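Local coordinates for protein ATP phosphoribosyltransferase (Thermotoga maritima, PDB 1O63) that probably catalyses the first step of histidine biosynthesis, joining ATP to 5-phosphoribose 1-diphosphate to give N'-(5'-phosphoribosyl)-ATP and diphosphate, at residues 105-110 against 144-149; 86-91 against 164-169; 4-9 against 48-53; 64-69 against 171-176; 21-26 against 193-198. All blocks are in the same frame, centred on the assembly; numbering follows the deposited sequence.

Contact 1: 105-110 against 144-149; sequences RIATKF and DLIVDI
Phe110 turns an edge of its ring to Asp148, whose OD1 lies in the ring plane 3.8 Å from CE1, a suitable place for an oxygen since ring hydrogens are slightly positive. Lys109 CB sits over one face, toward the rim, and Ile149 CD1 approaches CZ at 3.9 Å. At the far end the carboxylate of Asp144 stands at the edge of the Arg105 guanidinium, their planes 65° apart. Arg105 NE reaches Asp144 OD2 at 3.3 Å, a salt bridge whose hydrogen bond is weak, while NH2 turns to Gly141 O. The same OD2 receives Arg105 N on its anti lone pair. Between these ends the segments pair as parallel neighbours in the mixed sheet of a type II periplasmic-binding-protein-like fold. Arg105 O accepts twice: Leu145 N lies nearly in line with the carbonyl, Asp144 N above its plane. Ala107 N then donates to Leu145 O at 3.0 Å, and Val147 N to Ala107 O. Ile106 CG2 meets Val147 CG2 at 3.8 Å, branched side chains that fill the face covered by helix 111-121; small Ala107 lies on the other face beside Ile146. Where strand 104-108 ends, Thr108 holds OG1 opposite its own N (chi1 179°), from where it donates to Val147 O at 2.9 Å and accepts Phe110 N in an ST turn. A water joins Lys109 N to Val147 O, carrying the link past Thr108.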
# COMPACT_ATOMS: atom_id res chain seq x y z
N ARG A 105 -6.89 -18.67 -10.16
CA ARG A 105 -7.15 -17.44 -9.41
C ARG A 105 -5.94 -17.18 -8.49
O ARG A 105 -5.55 -18.07 -7.74
CB ARG A 105 -8.42 -17.60 -8.56
CG ARG A 105 -9.70 -17.83 -9.36
CD ARG A 105 -10.91 -17.93 -8.41
NE ARG A 105 -10.64 -18.82 -7.30
CZ ARG A 105 -11.21 -18.78 -6.09
NH1 ARG A 105 -10.86 -19.65 -5.16
NH2 ARG A 105 -12.16 -17.89 -5.81
N ILE A 106 -5.23 -16.08 -8.73
CA ILE A 106 -4.02 -15.78 -7.96
C ILE A 106 -4.18 -14.40 -7.30
O ILE A 106 -4.32 -13.43 -8.04
CB ILE A 106 -2.77 -15.72 -8.85
CG1 ILE A 106 -2.72 -16.94 -9.80
CG2 ILE A 106 -1.51 -15.63 -8.02
CD1 ILE A 106 -1.52 -16.96 -10.74
N ALA A 107 -4.08 -14.38 -5.98
CA ALA A 107 -4.09 -13.13 -5.21
C ALA A 107 -2.65 -12.65 -5.07
O ALA A 107 -1.75 -13.48 -4.92
CB ALA A 107 -4.61 -13.39 -3.79
N THR A 108 -2.45 -11.32 -5.11
CA THR A 108 -1.06 -10.84 -4.99
C THR A 108 -1.06 -9.32 -4.81
O THR A 108 -2.04 -8.66 -5.20
CB THR A 108 -0.31 -11.18 -6.30
OG1 THR A 108 1.04 -10.72 -6.25
CG2 THR A 108 -1.00 -10.52 -7.50
N LYS A 109 0.02 -8.78 -4.28
CA LYS A 109 0.28 -7.36 -4.26
C LYS A 109 1.06 -6.94 -5.51
O LYS A 109 1.33 -5.74 -5.74
CB LYS A 109 1.16 -6.96 -3.06
CG LYS A 109 0.60 -7.37 -1.72
CD LYS A 109 1.25 -6.59 -0.59
CE LYS A 109 2.54 -7.21 -0.16
NZ LYS A 109 3.03 -6.69 1.15
N PHE A 110 1.54 -7.94 -6.25
CA PHE A 110 2.34 -7.66 -7.46
C PHE A 110 1.69 -8.18 -8.72
O PHE A 110 2.08 -9.21 -9.28
CB PHE A 110 3.73 -8.33 -7.26
CG PHE A 110 4.27 -8.03 -5.86
CD1 PHE A 110 4.13 -8.95 -4.86
CD2 PHE A 110 4.93 -6.83 -5.60
CE1 PHE A 110 4.64 -8.72 -3.58
CE2 PHE A 110 5.46 -6.59 -4.34
CZ PHE A 110 5.27 -7.50 -3.32
N ASP A 144 -6.87 -19.45 -5.58
CA ASP A 144 -6.33 -20.80 -5.56
C ASP A 144 -4.89 -20.73 -5.06
O ASP A 144 -4.38 -21.59 -4.36
CB ASP A 144 -6.41 -21.37 -6.98
CG ASP A 144 -7.86 -21.56 -7.45
OD1 ASP A 144 -8.53 -22.42 -6.88
OD2 ASP A 144 -8.29 -20.88 -8.40
N LEU A 145 -4.19 -19.69 -5.52
CA LEU A 145 -2.78 -19.53 -5.33
C LEU A 145 -2.44 -18.06 -4.99
O LEU A 145 -3.26 -17.18 -5.16
CB LEU A 145 -1.98 -19.83 -6.63
CG LEU A 145 -2.17 -21.18 -7.30
CD1 LEU A 145 -1.67 -21.17 -8.75
CD2 LEU A 145 -1.50 -22.30 -6.54
N ILE A 146 -1.24 -17.87 -4.47
CA ILE A 146 -0.76 -16.50 -4.26
C ILE A 146 0.63 -16.34 -4.87
O ILE A 146 1.30 -17.35 -5.11
CB ILE A 146 -0.68 -16.08 -2.79
CG1 ILE A 146 0.36 -16.93 -2.08
CG2 ILE A 146 -2.08 -16.13 -2.13
CD1 ILE A 146 0.62 -16.61 -0.63
N VAL A 147 0.97 -15.09 -5.16
CA VAL A 147 2.37 -14.77 -5.55
C VAL A 147 2.79 -13.72 -4.51
O VAL A 147 2.14 -12.68 -4.43
CB VAL A 147 2.51 -14.25 -6.97
CG1 VAL A 147 3.86 -13.57 -7.16
CG2 VAL A 147 2.31 -15.34 -8.01
N ASP A 148 3.74 -14.07 -3.65
CA ASP A 148 4.08 -13.14 -2.56
C ASP A 148 5.52 -13.32 -2.11
O ASP A 148 6.19 -14.28 -2.49
CB ASP A 148 3.14 -13.34 -1.37
CG ASP A 148 3.04 -12.16 -0.44
OD1 ASP A 148 3.59 -11.08 -0.75
OD2 ASP A 148 2.42 -12.30 0.64
N ILE A 149 5.97 -12.42 -1.26
CA ILE A 149 7.33 -12.46 -0.73
C ILE A 149 7.33 -13.28 0.58
O ILE A 149 6.40 -13.18 1.37
CB ILE A 149 7.82 -11.05 -0.37
CG1 ILE A 149 7.88 -10.13 -1.60
CG2 ILE A 149 9.18 -11.08 0.34
CD1 ILE A 149 8.25 -8.69 -1.12
O HOH W 1 1.56 -10.48 -2.76

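Contact 2: 86-91 against 164-169; sequences ISRMVL and LDEIFV
Met89 pairs with Phe168, and Leu91 with Asp165, along antiparallel strands whose N-to-C directions are 142° apart in these segments, the register slipping by one residue after Met89. The slip is a classic beta bulge, with Ile167 and Phe168 both facing Met89; Leu164 and Asp165 make another opposite Leu91. The pair belongs to the two long strands, 81-94 and 161-176, that run between the lobes of the protein, as hinge strands do in the type II periplasmic-binding-protein fold. Met89 O takes Ile167 N at 2.7 Å and Phe168 N more weakly. Met89, present as selenomethionine, lays CB over the centre of the Phe168 ring, 3.8 Å from its centroid. The ring gets there because Phe168 CG lies between N and the carbonyl carbon (chi1 56°). A flexible unbranched chain suits this spot, following the ring until CE meets CZ at 3.9 Å. On the opposite face of the sheet, near solvent, Arg88 NH1 binds Glu166 OE1 at 2.9 Å in a salt bridge. Guanidinium and carboxylate are nearly coplanar, 13° apart, and OE1 uses its syn lone pair. Asp165 sends OD2 to Tyr117 OH, while Leu91 CD2 touches Leu164 CB at 4.1 Å.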
# COMPACT_ATOMS: atom_id res chain seq x y z
N ILE A 86 17.74 -10.57 0.24
CA ILE A 86 16.88 -10.22 1.36
C ILE A 86 15.73 -11.23 1.53
O ILE A 86 15.33 -11.58 2.63
CB ILE A 86 16.17 -8.86 1.11
CG1 ILE A 86 17.13 -7.82 0.60
CG2 ILE A 86 15.40 -8.43 2.35
CD1 ILE A 86 18.29 -7.48 1.50
N SER A 87 15.06 -11.48 0.40
CA SER A 87 13.88 -12.36 0.43
C SER A 87 13.65 -12.98 -0.94
O SER A 87 14.52 -12.89 -1.81
CB SER A 87 12.67 -11.52 0.86
OG SER A 87 12.60 -10.34 0.08
N ARG A 88 12.53 -13.67 -1.10
CA ARG A 88 12.21 -14.34 -2.36
C ARG A 88 10.74 -14.04 -2.76
O ARG A 88 9.87 -14.12 -1.92
CB ARG A 88 12.33 -15.85 -2.24
CG ARG A 88 13.71 -16.44 -2.01
CD ARG A 88 13.59 -17.92 -1.59
NE ARG A 88 13.23 -18.06 -0.20
CZ ARG A 88 12.71 -19.11 0.41
NH1 ARG A 88 12.42 -20.22 -0.24
NH2 ARG A 88 12.46 -19.05 1.73
N MSE A 89 10.52 -13.93 -4.05
CA MSE A 89 9.15 -13.82 -4.59
C MSE A 89 8.77 -15.25 -4.99
O MSE A 89 9.53 -15.91 -5.72
CB MSE A 89 9.10 -12.86 -5.74
CG MSE A 89 7.74 -12.64 -6.39
SE MSE A 89 6.59 -11.57 -5.27
CE MSE A 89 7.35 -9.83 -5.59
N VAL A 90 7.68 -15.78 -4.43
CA VAL A 90 7.31 -17.16 -4.73
C VAL A 90 5.86 -17.30 -5.15
O VAL A 90 5.05 -16.42 -4.92
CB VAL A 90 7.53 -18.08 -3.50
CG1 VAL A 90 9.00 -18.09 -3.11
CG2 VAL A 90 6.67 -17.66 -2.30
N LEU A 91 5.57 -18.42 -5.79
CA LEU A 91 4.22 -18.87 -6.06
C LEU A 91 3.90 -19.87 -4.92
O LEU A 91 4.81 -20.66 -4.61
CB LEU A 91 4.11 -19.61 -7.40
CG LEU A 91 2.70 -20.20 -7.68
CD1 LEU A 91 1.75 -19.07 -7.98
CD2 LEU A 91 2.77 -21.18 -8.86
N LEU A 164 5.33 -23.41 -4.19
CA LEU A 164 5.24 -24.18 -5.41
C LEU A 164 6.31 -23.82 -6.42
O LEU A 164 6.56 -24.61 -7.34
CB LEU A 164 3.85 -24.00 -6.06
CG LEU A 164 2.67 -24.11 -5.08
CD1 LEU A 164 1.35 -23.93 -5.81
CD2 LEU A 164 2.70 -25.43 -4.34
N ASP A 165 6.87 -22.60 -6.33
CA ASP A 165 7.88 -22.18 -7.29
C ASP A 165 8.56 -20.89 -6.78
O ASP A 165 7.93 -20.01 -6.21
CB ASP A 165 7.27 -21.92 -8.66
CG ASP A 165 8.22 -21.97 -9.83
OD1 ASP A 165 9.37 -22.44 -9.68
OD2 ASP A 165 7.81 -21.56 -10.97
N GLU A 166 9.85 -20.80 -7.10
CA GLU A 166 10.63 -19.60 -6.74
C GLU A 166 10.64 -18.69 -7.96
O GLU A 166 11.05 -19.12 -9.04
CB GLU A 166 12.05 -20.04 -6.38
CG GLU A 166 12.14 -21.10 -5.29
CD GLU A 166 12.22 -20.48 -3.90
OE1 GLU A 166 12.05 -21.20 -2.90
OE2 GLU A 166 12.45 -19.26 -3.82
N ILE A 167 10.09 -17.48 -7.86
CA ILE A 167 10.02 -16.66 -9.11
C ILE A 167 11.27 -15.82 -9.28
O ILE A 167 11.74 -15.59 -10.38
CB ILE A 167 8.75 -15.80 -9.12
CG1 ILE A 167 7.51 -16.70 -8.98
CG2 ILE A 167 8.70 -14.99 -10.41
CD1 ILE A 167 6.21 -15.96 -8.82
N PHE A 168 11.76 -15.21 -8.19
CA PHE A 168 13.00 -14.47 -8.25
C PHE A 168 13.45 -14.14 -6.84
O PHE A 168 12.63 -14.03 -5.89
CB PHE A 168 13.03 -13.23 -9.11
CG PHE A 168 12.01 -12.18 -8.83
CD1 PHE A 168 12.18 -11.28 -7.78
CD2 PHE A 168 10.86 -12.07 -9.61
CE1 PHE A 168 11.24 -10.31 -7.53
CE2 PHE A 168 9.90 -11.12 -9.34
CZ PHE A 168 10.09 -10.22 -8.30
N VAL A 169 14.76 -14.00 -6.74
CA VAL A 169 15.36 -13.63 -5.46
C VAL A 169 15.31 -12.10 -5.36
O VAL A 169 15.42 -11.46 -6.40
CB VAL A 169 16.82 -14.12 -5.40
CG1 VAL A 169 17.57 -13.42 -4.27
CG2 VAL A 169 16.81 -15.63 -5.23

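Contact 3: 4-9 against 48-53; sequences KLAIPK and FDVPTY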
# COMPACT_ATOMS: atom_id res chain seq x y z
N LYS A 4 20.58 14.41 -3.79
CA LYS A 4 19.30 14.07 -3.14
C LYS A 4 19.07 12.57 -3.29
O LYS A 4 19.09 12.10 -4.43
CB LYS A 4 18.16 14.83 -3.83
CG LYS A 4 18.01 16.26 -3.29
CD LYS A 4 17.91 17.23 -4.47
CE LYS A 4 17.93 18.68 -3.98
NZ LYS A 4 16.55 19.18 -3.70
N LEU A 5 18.90 11.88 -2.17
CA LEU A 5 18.69 10.42 -2.21
C LEU A 5 17.26 10.05 -1.83
O LEU A 5 16.68 10.66 -0.92
CB LEU A 5 19.68 9.73 -1.27
CG LEU A 5 21.04 9.34 -1.83
CD1 LEU A 5 21.74 10.47 -2.53
CD2 LEU A 5 21.94 8.78 -0.71
N ALA A 6 16.69 9.07 -2.56
CA ALA A 6 15.33 8.60 -2.23
C ALA A 6 15.52 7.23 -1.53
O ALA A 6 15.99 6.30 -2.18
CB ALA A 6 14.52 8.41 -3.51
N ILE A 7 15.28 7.17 -0.25
CA ILE A 7 15.52 6.02 0.60
C ILE A 7 14.21 5.30 0.95
O ILE A 7 13.21 5.93 1.31
CB ILE A 7 16.22 6.46 1.89
CG1 ILE A 7 17.38 7.43 1.67
CG2 ILE A 7 16.66 5.26 2.72
CD1 ILE A 7 18.41 7.05 0.64
N PRO A 8 14.18 4.01 0.73
CA PRO A 8 13.01 3.18 0.96
C PRO A 8 12.76 2.87 2.42
O PRO A 8 13.61 2.26 3.10
CB PRO A 8 13.38 1.88 0.22
CG PRO A 8 14.88 1.80 0.42
CD PRO A 8 15.37 3.22 0.28
N LYS A 9 11.61 3.28 2.96
CA LYS A 9 11.29 2.99 4.36
C LYS A 9 10.96 1.49 4.45
O LYS A 9 10.63 0.87 3.45
CB LYS A 9 10.09 3.81 4.86
CG LYS A 9 10.28 5.32 4.83
CD LYS A 9 9.79 5.98 6.11
CE LYS A 9 8.43 6.60 5.95
NZ LYS A 9 8.47 7.99 5.42
N PHE A 48 7.84 1.67 -3.10
CA PHE A 48 7.30 1.81 -4.45
C PHE A 48 7.36 3.24 -4.95
O PHE A 48 7.32 3.47 -6.17
CB PHE A 48 5.85 1.28 -4.53
CG PHE A 48 5.86 -0.15 -5.04
CD1 PHE A 48 6.02 -1.20 -4.15
CD2 PHE A 48 5.75 -0.42 -6.38
CE1 PHE A 48 6.04 -2.51 -4.60
CE2 PHE A 48 5.78 -1.73 -6.83
CZ PHE A 48 5.92 -2.79 -5.94
N ASP A 49 7.58 4.21 -4.08
CA ASP A 49 7.66 5.61 -4.50
C ASP A 49 9.09 6.01 -4.86
O ASP A 49 9.29 7.12 -5.34
CB ASP A 49 7.13 6.52 -3.39
CG ASP A 49 5.64 6.33 -3.16
OD1 ASP A 49 5.17 6.60 -2.04
OD2 ASP A 49 4.93 5.90 -4.08
N VAL A 50 10.08 5.15 -4.60
CA VAL A 50 11.47 5.56 -4.93
C VAL A 50 11.61 5.90 -6.39
O VAL A 50 12.09 7.01 -6.75
CB VAL A 50 12.48 4.52 -4.47
CG1 VAL A 50 13.83 4.64 -5.16
CG2 VAL A 50 12.63 4.58 -2.94
N PRO A 51 11.13 5.06 -7.32
CA PRO A 51 11.31 5.33 -8.73
C PRO A 51 10.51 6.55 -9.17
O PRO A 51 10.97 7.28 -10.06
CB PRO A 51 10.86 4.06 -9.44
CG PRO A 51 10.28 3.17 -8.41
CD PRO A 51 10.69 3.67 -7.06
N THR A 52 9.37 6.79 -8.52
CA THR A 52 8.58 8.00 -8.80
C THR A 52 9.36 9.26 -8.49
O THR A 52 9.39 10.22 -9.28
CB THR A 52 7.30 7.96 -7.95
OG1 THR A 52 6.56 6.75 -8.28
CG2 THR A 52 6.43 9.17 -8.17
N TYR A 53 10.04 9.32 -7.34
CA TYR A 53 10.85 10.49 -7.01
C TYR A 53 11.97 10.71 -8.01
O TYR A 53 12.34 11.87 -8.31
CB TYR A 53 11.45 10.36 -5.58
CG TYR A 53 10.45 10.88 -4.54
CD1 TYR A 53 9.23 10.24 -4.34
CD2 TYR A 53 10.72 12.03 -3.84
CE1 TYR A 53 8.32 10.73 -3.42
CE2 TYR A 53 9.82 12.54 -2.93
CZ TYR A 53 8.61 11.89 -2.74
OH TYR A 53 7.74 12.44 -1.82
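Val50 sets its two methyls beneath the strand, and around them the contact is closest: CG2 lies 3.9 Å from Ala6 O and CG1 4.2 Å from Ala6 CB. A chi1 of 161° turns Val50 CG1 away from the backbone N and leaves CG2 beside Pro8, whose CB it meets at 4.2 Å. Ala6 has a methyl small enough to let the helix near, and it also touches Tyr53 CB at 4.2 Å. Beyond this patch the segments diverge; the second subunit takes over, with Asp49 OD1 bound to Lys131 N of that subunit and Tyr53 packed on its Leu142. Helix 50-55 links strands 40-45 and 61-65, which are parallel and flank strand 4-8, so this is a beta-alpha-beta crossover passing over the strand between. Cutting Val50 back to an alanine would probably open a gap beneath Ala6 and Pro8 and leave helix 50-55 less firmly seated on the strand. Buried, and made by apolar side chains, the contact seats the helix through the fit of its groups rather than through directed bonds.

Contact 4: 64-69 against 171-176; sequences CGTDVL and RTHVVV
Leu69 lays its CD2 methyl over one face of the His173 imidazole, offset toward the rim, 3.7 Å from the ring centroid, in a CH-pi contact. The ring's edge is polar by contrast. Cys64 O and Thr66 OG1 both lie near its plane, and His173 NE2 shares a hydrogen bond of 2.7 Å with Thr66 OG1 in which either could be the donor. At the other nitrogen, ND1 is bonded to Gln78 OE1, so both ring nitrogens are tethered, which should hold the imidazole's rotation. Thr66 carries OG1 beside its own backbone N (chi1 -42°), a position from which it also accepts Arg171 N at 2.8 Å. That bond is almost straight, at 174°. A short hydroxyl side chain fits here because one oxygen can serve backbone and ring together. The backbones pair antiparallel: His173 N donates to Cys64 O at 2.8 Å, and Cys64 N returns the bond to His173 O. Gly65, N-cap of helix 66-71, brings CA to 3.1 Å from Arg171 O; a beta carbon there would run into Asp67 OD2. Farther along the strand, Leu69 CD1 slides past Val175 CG1 at 4.2 Å, the leucine covering a buried valine. A returning long strand set antiparallel beside strand 61-65, with a helix springing from that strand's end, is characteristic of the type II periplasmic-binding-protein fold.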
# COMPACT_ATOMS: atom_id res chain seq x y z
N CYS A 64 15.82 0.55 -3.96
CA CYS A 64 14.57 -0.18 -3.83
C CYS A 64 14.80 -1.67 -4.08
O CYS A 64 15.85 -2.08 -4.58
CB CYS A 64 13.49 0.38 -4.74
SG CYS A 64 13.96 0.43 -6.49
N GLY A 65 13.87 -2.52 -3.64
CA GLY A 65 14.08 -3.96 -3.83
C GLY A 65 13.74 -4.41 -5.24
O GLY A 65 13.12 -3.73 -6.05
N THR A 66 14.05 -5.70 -5.51
CA THR A 66 13.76 -6.27 -6.81
C THR A 66 12.26 -6.30 -7.10
O THR A 66 11.85 -6.15 -8.26
CB THR A 66 14.33 -7.70 -6.93
OG1 THR A 66 15.65 -7.73 -6.34
CG2 THR A 66 14.43 -8.12 -8.39
N ASP A 67 11.44 -6.47 -6.10
CA ASP A 67 9.99 -6.49 -6.24
C ASP A 67 9.52 -5.17 -6.85
O ASP A 67 8.77 -5.19 -7.84
CB ASP A 67 9.31 -6.76 -4.89
CG ASP A 67 9.82 -5.90 -3.76
OD1 ASP A 67 8.99 -5.46 -2.93
OD2 ASP A 67 11.03 -5.62 -3.66
N VAL A 68 9.95 -4.04 -6.30
CA VAL A 68 9.58 -2.73 -6.84
C VAL A 68 10.01 -2.62 -8.29
O VAL A 68 9.25 -2.23 -9.17
CB VAL A 68 10.19 -1.59 -6.02
CG1 VAL A 68 10.01 -0.21 -6.64
CG2 VAL A 68 9.63 -1.59 -4.59
N LEU A 69 11.29 -2.92 -8.56
CA LEU A 69 11.86 -2.80 -9.88
C LEU A 69 11.14 -3.60 -10.94
O LEU A 69 10.97 -3.13 -12.08
CB LEU A 69 13.35 -3.19 -9.86
CG LEU A 69 14.35 -2.08 -10.21
CD1 LEU A 69 14.01 -0.81 -9.47
CD2 LEU A 69 15.79 -2.50 -9.93
N ARG A 171 16.64 -8.51 -3.84
CA ARG A 171 17.79 -7.83 -3.26
C ARG A 171 17.52 -6.31 -3.29
O ARG A 171 16.58 -5.85 -3.89
CB ARG A 171 19.01 -8.04 -4.19
CG ARG A 171 19.27 -9.45 -4.62
CD ARG A 171 20.60 -9.60 -5.35
NE ARG A 171 21.06 -11.00 -5.29
CZ ARG A 171 20.56 -11.94 -6.09
NH1 ARG A 171 19.62 -11.63 -6.97
NH2 ARG A 171 21.02 -13.18 -5.97
N THR A 172 18.48 -5.57 -2.76
CA THR A 172 18.45 -4.11 -2.83
C THR A 172 19.13 -3.71 -4.14
O THR A 172 20.06 -4.39 -4.56
CB THR A 172 19.25 -3.53 -1.65
OG1 THR A 172 18.66 -4.07 -0.46
CG2 THR A 172 19.21 -2.02 -1.61
N HIS A 173 18.63 -2.65 -4.78
CA HIS A 173 19.27 -2.19 -6.03
C HIS A 173 19.54 -0.67 -5.86
O HIS A 173 18.76 -0.07 -5.13
CB HIS A 173 18.31 -2.34 -7.21
CG HIS A 173 17.91 -3.74 -7.54
ND1 HIS A 173 18.48 -4.47 -8.54
CD2 HIS A 173 16.99 -4.55 -6.94
CE1 HIS A 173 17.93 -5.70 -8.56
NE2 HIS A 173 17.03 -5.76 -7.59
N VAL A 174 20.57 -0.16 -6.47
CA VAL A 174 20.79 1.30 -6.52
C VAL A 174 20.37 1.79 -7.90
O VAL A 174 20.67 1.14 -8.92
CB VAL A 174 22.20 1.71 -6.17
CG1 VAL A 174 23.23 0.95 -7.00
CG2 VAL A 174 22.41 3.23 -6.38
N VAL A 175 19.59 2.88 -7.95
CA VAL A 175 19.05 3.39 -9.20
C VAL A 175 19.35 4.89 -9.30
O VAL A 175 19.35 5.57 -8.27
CB VAL A 175 17.55 3.16 -9.37
CG1 VAL A 175 17.28 1.73 -9.85
CG2 VAL A 175 16.76 3.47 -8.11
N VAL A 176 19.67 5.36 -10.49
CA VAL A 176 20.09 6.76 -10.64
C VAL A 176 19.20 7.47 -11.66
O VAL A 176 18.93 6.94 -12.73
CB VAL A 176 21.56 6.85 -11.10
CG1 VAL A 176 22.00 8.27 -11.41
CG2 VAL A 176 22.53 6.30 -10.04

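Contact 5: 21-26 against 193-198; sequences KKTGVI and EKLQEV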
# COMPACT_ATOMS: atom_id res chain seq x y z
N LYS A 21 25.93 5.73 6.22
CA LYS A 21 26.69 5.98 7.45
C LYS A 21 28.14 5.59 7.25
O LYS A 21 29.04 6.42 7.44
CB LYS A 21 26.05 5.25 8.63
CG LYS A 21 26.71 5.55 9.97
CD LYS A 21 26.32 4.53 11.04
CE LYS A 21 27.04 4.84 12.36
NZ LYS A 21 26.83 3.77 13.38
N LYS A 22 28.42 4.43 6.62
CA LYS A 22 29.81 4.04 6.40
C LYS A 22 30.50 4.77 5.26
O LYS A 22 31.74 4.69 5.18
CB LYS A 22 29.96 2.54 6.20
CG LYS A 22 29.30 1.74 7.34
CD LYS A 22 29.43 0.26 7.03
CE LYS A 22 29.02 -0.63 8.18
NZ LYS A 22 29.04 -2.07 7.73
N THR A 23 29.79 5.45 4.37
CA THR A 23 30.44 6.24 3.34
C THR A 23 30.90 7.60 3.87
O THR A 23 31.74 8.24 3.24
CB THR A 23 29.59 6.48 2.08
OG1 THR A 23 28.58 7.45 2.38
CG2 THR A 23 28.95 5.19 1.61
N GLY A 24 30.46 7.97 5.06
CA GLY A 24 30.83 9.22 5.70
C GLY A 24 29.69 10.20 5.89
O GLY A 24 29.87 11.26 6.49
N VAL A 25 28.46 9.83 5.48
CA VAL A 25 27.36 10.79 5.63
C VAL A 25 26.99 11.01 7.10
O VAL A 25 26.78 10.08 7.86
CB VAL A 25 26.10 10.35 4.87
CG1 VAL A 25 25.01 11.41 5.00
CG2 VAL A 25 26.39 10.06 3.41
N ILE A 26 26.90 12.29 7.47
CA ILE A 26 26.51 12.66 8.84
C ILE A 26 25.29 13.58 8.76
O ILE A 26 25.32 14.56 8.02
CB ILE A 26 27.65 13.40 9.57
CG1 ILE A 26 28.79 12.46 9.92
CG2 ILE A 26 27.10 14.08 10.83
CD1 ILE A 26 30.08 13.11 10.34
N GLU A 193 31.30 5.64 -6.43
CA GLU A 193 32.54 4.91 -6.20
C GLU A 193 32.73 4.61 -4.71
O GLU A 193 33.02 3.47 -4.37
CB GLU A 193 33.76 5.69 -6.68
CG GLU A 193 33.92 5.85 -8.17
CD GLU A 193 35.29 6.36 -8.56
OE1 GLU A 193 36.29 5.91 -7.96
OE2 GLU A 193 35.38 7.22 -9.47
N LYS A 194 32.64 5.63 -3.86
CA LYS A 194 32.74 5.42 -2.43
C LYS A 194 31.70 4.42 -1.92
O LYS A 194 31.99 3.56 -1.09
CB LYS A 194 32.56 6.73 -1.68
CG LYS A 194 33.61 7.78 -1.96
CD LYS A 194 33.38 9.03 -1.10
CE LYS A 194 33.50 8.70 0.37
NZ LYS A 194 34.05 9.84 1.15
N LEU A 195 30.46 4.56 -2.40
CA LEU A 195 29.37 3.69 -1.95
C LEU A 195 29.57 2.25 -2.35
O LEU A 195 29.41 1.35 -1.51
CB LEU A 195 28.05 4.26 -2.49
CG LEU A 195 26.77 3.55 -2.08
CD1 LEU A 195 26.52 3.72 -0.59
CD2 LEU A 195 25.59 4.11 -2.90
N GLN A 196 29.99 1.97 -3.59
CA GLN A 196 30.25 0.57 -3.98
C GLN A 196 31.34 -0.06 -3.13
O GLN A 196 31.24 -1.23 -2.74
CB GLN A 196 30.56 0.46 -5.47
CG GLN A 196 30.60 -0.95 -6.04
CD GLN A 196 30.80 -0.95 -7.54
OE1 GLN A 196 31.07 0.10 -8.13
NE2 GLN A 196 30.70 -2.10 -8.20
N GLU A 197 32.42 0.68 -2.85
CA GLU A 197 33.47 0.18 -1.96
C GLU A 197 32.88 -0.27 -0.61
O GLU A 197 33.12 -1.37 -0.14
CB GLU A 197 34.48 1.30 -1.63
CG GLU A 197 35.68 1.39 -2.49
CD GLU A 197 36.75 2.35 -2.00
OE1 GLU A 197 37.91 2.22 -2.45
OE2 GLU A 197 36.47 3.25 -1.18
N VAL A 198 32.14 0.63 0.00
CA VAL A 198 31.51 0.37 1.31
C VAL A 198 30.56 -0.80 1.22
O VAL A 198 30.61 -1.78 1.97
CB VAL A 198 30.78 1.65 1.76
CG1 VAL A 198 29.81 1.40 2.90
CG2 VAL A 198 31.79 2.74 2.13
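With OG1 placed between its own N and carbonyl carbon (chi1 74°), Thr23 sets CG2 against helix 185-204, where Leu195 CD1 waits at 3.6 Å. Leu195 holds CG anti to the backbone N (chi1 -177°), which brings CD1 up to that methyl. The hydroxyl of Thr23 is meanwhile bonded to Leu20 O, one turn back in its own helix. Threonine thus suits a helix end, its oxygen spent on the backbone and its methyl spent on the neighbour. Val198 crosses Thr23 at about a right angle, its CG2 3.8 Å from Thr23 CG2. Its other methyl, CG1, presses on Lys22 CB at 3.5 Å, closer than carbons usually pack. From there Lys22 stretches away to a salt bridge between its NZ and Asp202 OD1. Lys194 bends over the exposed side, bringing CE to 3.4 Å from Thr23 O. Right after Thr23 the helix closes in a Schellman motif, Gly24 taking a positive phi (115°) that side chains with a beta carbon tolerate poorly. A glycine in place of Val198 would probably leave Lys22 CB without its partner across the contact and the Thr23 methyl with Leu195 alone, opening a gap between the helices. Methyls pack in the middle and lysine chains border them, so the N-terminal helix meets the C-terminal one through a small methyl patch, with the Lys22-Asp202 salt bridge beside it.

Contacts 1, 2, 3 and 4 all reach the one mixed sheet; contact 5 joins two helices outside it, its centre about 21 Å from that of the chain. Contacts 2 and 4 share strand 161-176, and contacts 1 and 2 meet where strands 145-150 and 81-94 are neighbours, Asp148 O lying 2.9 Å from Val90 N. Contacts 1, 2 and 4, partly buried, rest chiefly on backbone hydrogen bonds with polar side-chain bonds added, whereas contacts 3 and 5 rely on methyl groups. Contact 3 is wholly buried, near the second subunit; contact 5 is peripheral, partly solvent-facing and fringed by lysines. Contacts 3 and 4 touch where Phe48 and Pro51 pack on Val68 of helix 66-71.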